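Local atomic coordinates of group II chitinase (Ostrinia furnacalis, PDB entry 6JAX), a protein that probably hydrolyses internal glycosidic bonds of chitin through this domain, a glycoside hydrolase family 18 barrel holding a chain of glucosamine units. Residues 42-47 against 81-86. Sequence-based numbering, arbitrary orientation.
Sequences GFAVLG and LALGGW. With GCS (2-amino-2-deoxy-beta-D-glucopyranose), chain C; GCS (2-amino-2-deoxy-beta-D-glucopyranose), chain B; GCS (2-amino-2-deoxy-beta-D-glucopyranose), chain D.
Two adjacent parallel strands of the family 18 TIM barrel, 38-46 and 78-84, meet at their C-terminal ends, where the sugar-binding cleft begins, and Phe43 of the first lies against the backbone of Gly84 in the second and of Gly85 next in the chain. Ladder bonds fix the register: Ala44 N donates to Ala82 O at 2.7 Å, and Ala44 O accepts from Gly84 N at 2.9 Å. After a non-proline cis peptide from Gly42, of the kind known in family 18 enzymes, Phe43 holds CG anti to its carbonyl carbon (chi1 -69°), and its ring spreads over Gly85 CA, 3.7 Å from the centroid in a CH-pi contact; Gly84 O lies above the same face. Ala82 CB approaches obliquely, 3.7 Å from Phe43 CD1. On the other face of the ladder, Ala44 CB meets Leu81 CD2 at 3.9 Å; Met52 and Phe107 extend this apolar layer. Trp86 turns one indole face to the chain C glucosamine, whose C4 stands 3.7 Å off the plane, over its centre. Strand pairing and Phe43-Gly85 packing thus set the chain's path just before Trp86, while N2 of the chain B glucosamine lies at the Phe43 ring edge; Gly85, lacking a side chain, permits that ring's close approach.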
ATOM      1  N   GLY A  42       1.658   3.257   9.606  1.00 11.18           N
ATOM      2  CA  GLY A  42       0.779   4.257   9.016  1.00 12.39           C
ATOM      3  C   GLY A  42      -0.183   4.775  10.070  1.00 14.25           C
ATOM      4  O   GLY A  42      -0.884   3.991  10.705  1.00 12.26           O
ATOM      5  N   PHE A  43      -0.192   6.094  10.285  1.00 13.10           N
ATOM      6  CA  PHE A  43       0.617   7.141   9.660  1.00 11.71           C
ATOM      7  C   PHE A  43       0.954   8.180  10.716  1.00 15.10           C
ATOM      8  O   PHE A  43       0.206   8.340  11.686  1.00 15.37           O
ATOM      9  CB  PHE A  43      -0.156   7.879   8.569  1.00 12.67           C
ATOM     10  CG  PHE A  43      -0.438   7.074   7.363  1.00 11.31           C
ATOM     11  CD1 PHE A  43       0.573   6.794   6.468  1.00 15.83           C
ATOM     12  CD2 PHE A  43      -1.734   6.662   7.077  1.00 19.27           C
ATOM     13  CE1 PHE A  43       0.317   6.061   5.333  1.00 14.71           C
ATOM     14  CE2 PHE A  43      -1.994   5.933   5.930  1.00 19.92           C
ATOM     15  CZ  PHE A  43      -0.956   5.630   5.065  1.00 15.88           C
ATOM     16  N   ALA A  44       2.030   8.924  10.504  1.00 11.37           N
ATOM     17  CA  ALA A  44       2.144  10.271  11.045  1.00 11.73           C
ATOM     18  C   ALA A  44       1.653  11.260   9.990  1.00 12.33           C
ATOM     19  O   ALA A  44       1.521  10.929   8.812  1.00 13.62           O
ATOM     20  CB  ALA A  44       3.591  10.573  11.433  1.00 12.21           C
ATOM     21  N   VAL A  45       1.361  12.482  10.423  1.00 11.91           N
ATOM     22  CA  VAL A  45       0.785  13.473   9.527  1.00 11.98           C
ATOM     23  C   VAL A  45       1.603  14.754   9.600  1.00 12.94           C
ATOM     24  O   VAL A  45       2.460  14.930  10.467  1.00 13.65           O
ATOM     25  CB  VAL A  45      -0.686  13.747   9.852  1.00 13.02           C
ATOM     26  CG1 VAL A  45      -1.500  12.468   9.587  1.00 14.55           C
ATOM     27  CG2 VAL A  45      -0.828  14.215  11.304  1.00 14.63           C
ATOM     28  N   LEU A  46       1.317  15.656   8.665  1.00 13.18           N
ATOM     29  CA  LEU A  46       1.997  16.943   8.612  1.00 12.98           C
ATOM     30  C   LEU A  46       1.193  17.970   9.399  1.00 16.22           C
ATOM     31  O   LEU A  46       0.048  18.270   9.051  1.00 16.68           O
ATOM     32  CB  LEU A  46       2.188  17.379   7.159  1.00 13.78           C
ATOM     33  CG  LEU A  46       3.044  18.626   6.952  1.00 18.08           C
ATOM     34  CD1 LEU A  46       4.472  18.392   7.445  1.00 17.98           C
ATOM     35  CD2 LEU A  46       3.020  18.993   5.474  1.00 19.55           C
ATOM     36  N   GLY A  47       1.783  18.482  10.478  1.00 14.62           N
ATOM     37  CA  GLY A  47       1.122  19.475  11.295  1.00 17.58           C
ATOM     38  C   GLY A  47       0.965  20.802  10.573  1.00 20.71           C
ATOM     39  O   GLY A  47       1.569  21.072   9.532  1.00 19.98           O
ATOM     40  N   LEU A  81       8.463   4.757  10.005  1.00  9.75           N
ATOM     41  CA  LEU A  81       7.246   5.533  10.213  1.00 10.73           C
ATOM     42  C   LEU A  81       6.841   6.154   8.882  1.00 13.28           C
ATOM     43  O   LEU A  81       7.678   6.770   8.217  1.00 12.37           O
ATOM     44  CB  LEU A  81       7.499   6.624  11.261  1.00 11.11           C
ATOM     45  CG  LEU A  81       6.347   7.590  11.549  1.00 11.87           C
ATOM     46  CD1 LEU A  81       5.158   6.818  12.080  1.00 11.36           C
ATOM     47  CD2 LEU A  81       6.786   8.634  12.581  1.00 14.11           C
ATOM     48  N   ALA A  82       5.579   5.963   8.472  1.00 12.08           N
ATOM     49  CA  ALA A  82       5.080   6.577   7.239  1.00 10.91           C
ATOM     50  C   ALA A  82       4.433   7.918   7.528  1.00 11.07           C
ATOM     51  O   ALA A  82       3.675   8.067   8.494  1.00 15.53           O
ATOM     52  CB  ALA A  82       4.069   5.677   6.528  1.00 11.62           C
ATOM     53  N   LEU A  83       4.727   8.893   6.666  1.00  9.18           N
ATOM     54  CA  LEU A  83       4.175  10.237   6.737  1.00 10.20           C
ATOM     55  C   LEU A  83       3.192  10.409   5.593  1.00 12.07           C
ATOM     56  O   LEU A  83       3.558  10.229   4.426  1.00 13.24           O
ATOM     57  CB  LEU A  83       5.281  11.288   6.642  1.00  9.62           C
ATOM     58  CG  LEU A  83       4.804  12.731   6.528  1.00 14.01           C
ATOM     59  CD1 LEU A  83       4.091  13.165   7.802  1.00 14.37           C
ATOM     60  CD2 LEU A  83       5.994  13.618   6.305  1.00 12.34           C
ATOM     61  N   GLY A  84       1.953  10.759   5.924  1.00 13.18           N
ATOM     62  CA  GLY A  84       1.003  11.091   4.884  1.00 13.25           C
ATOM     63  C   GLY A  84      -0.213  10.190   4.866  1.00 11.90           C
ATOM     64  O   GLY A  84      -0.974  10.125   5.840  1.00 13.18           O
ATOM     65  N   GLY A  85      -0.398   9.488   3.755  1.00 12.56           N
ATOM     66  CA  GLY A  85      -1.602   8.721   3.523  1.00 11.89           C
ATOM     67  C   GLY A  85      -2.632   9.551   2.777  1.00 13.37           C
ATOM     68  O   GLY A  85      -2.490  10.757   2.583  1.00 14.79           O
ATOM     69  N   TRP A  86      -3.703   8.874   2.342  1.00 14.49           N
ATOM     70  CA  TRP A  86      -4.689   9.523   1.477  1.00 14.65           C
ATOM     71  C   TRP A  86      -5.320  10.748   2.138  1.00 14.62           C
ATOM     72  O   TRP A  86      -5.352  11.838   1.549  1.00 14.74           O
ATOM     73  CB  TRP A  86      -5.776   8.525   1.084  1.00 16.02           C
ATOM     74  CG  TRP A  86      -6.865   9.139   0.238  1.00 17.19           C
ATOM     75  CD1 TRP A  86      -8.091   9.584   0.659  1.00 19.21           C
ATOM     76  CD2 TRP A  86      -6.816   9.372  -1.172  1.00 17.32           C
ATOM     77  NE1 TRP A  86      -8.810  10.075  -0.410  1.00 20.15           N
ATOM     78  CE2 TRP A  86      -8.052   9.949  -1.547  1.00 18.47           C
ATOM     79  CE3 TRP A  86      -5.850   9.141  -2.156  1.00 17.29           C
ATOM     80  CZ2 TRP A  86      -8.341  10.298  -2.865  1.00 17.66           C
ATOM     81  CZ3 TRP A  86      -6.144   9.481  -3.466  1.00 19.46           C
ATOM     82  CH2 TRP A  86      -7.383  10.053  -3.804  1.00 17.38           C
TER
HETATM   83  C1  GCS C   4      -9.594   6.175   0.345  1.00 22.47           C
HETATM   84  C2  GCS C   4     -10.393   6.952  -0.687  1.00 28.81           C
HETATM   85  C3  GCS C   4     -10.186   6.419  -2.063  1.00 26.14           C
HETATM   86  C4  GCS C   4      -8.732   6.323  -2.451  1.00 24.24           C
HETATM   87  C5  GCS C   4      -7.998   5.500  -1.389  1.00 21.89           C
HETATM   88  C6  GCS C   4      -6.527   5.446  -1.646  1.00 23.74           C
HETATM   89  N2  GCS C   4     -11.845   6.885  -0.321  1.00 30.80           N
HETATM   90  O3  GCS C   4     -10.945   7.264  -2.971  1.00 29.77           O
HETATM   91  O4  GCS C   4      -8.549   5.612  -3.685  1.00 26.28           O
HETATM   92  O5  GCS C   4      -8.168   6.089  -0.066  1.00 24.63           O
HETATM   93  O6  GCS C   4      -5.909   4.917  -0.497  1.00 21.02           O
HETATM   94  C1  GCS B   3      -8.594   6.150   5.537  1.00 23.99           C
HETATM   95  C2  GCS B   3      -7.733   5.481   4.482  1.00 20.59           C
HETATM   96  C3  GCS B   3      -7.995   6.062   3.130  1.00 19.53           C
HETATM   97  C4  GCS B   3      -9.439   5.940   2.721  1.00 26.13           C
HETATM   98  C5  GCS B   3     -10.389   6.411   3.828  1.00 30.74           C
HETATM   99  C6  GCS B   3     -11.762   5.880   3.552  1.00 31.29           C
HETATM  100  N2  GCS B   3      -6.288   5.623   4.856  1.00 20.51           N
HETATM  101  O3  GCS B   3      -7.164   5.317   2.192  1.00 22.36           O
HETATM  102  O4  GCS B   3      -9.750   6.803   1.624  1.00 25.30           O
HETATM  103  O5  GCS B   3     -10.027   5.957   5.177  1.00 27.93           O
HETATM  104  O6  GCS B   3     -12.651   6.627   4.328  1.00 45.04           O
HETATM  105  C1  GCS D   5      -8.381   6.536  -4.767  1.00 24.47           C
HETATM  106  C2  GCS D   5      -7.667   5.920  -5.959  1.00 24.64           C
HETATM  107  C3  GCS D   5      -7.568   6.914  -7.069  1.00 25.65           C
HETATM  108  C4  GCS D   5      -8.885   7.515  -7.479  1.00 22.90           C
HETATM  109  C5  GCS D   5      -9.645   8.025  -6.254  1.00 26.47           C
HETATM  110  C6  GCS D   5     -11.047   8.415  -6.619  1.00 26.66           C
HETATM  111  N2  GCS D   5      -6.280   5.553  -5.536  1.00 27.90           N
HETATM  112  O3  GCS D   5      -6.935   6.297  -8.227  1.00 32.02           O
HETATM  113  O4  GCS D   5      -8.655   8.693  -8.253  1.00 24.25           O
HETATM  114  O5  GCS D   5      -9.724   7.032  -5.177  1.00 23.94           O
HETATM  115  O6  GCS D   5     -11.721   8.738  -5.427  1.00 28.18           O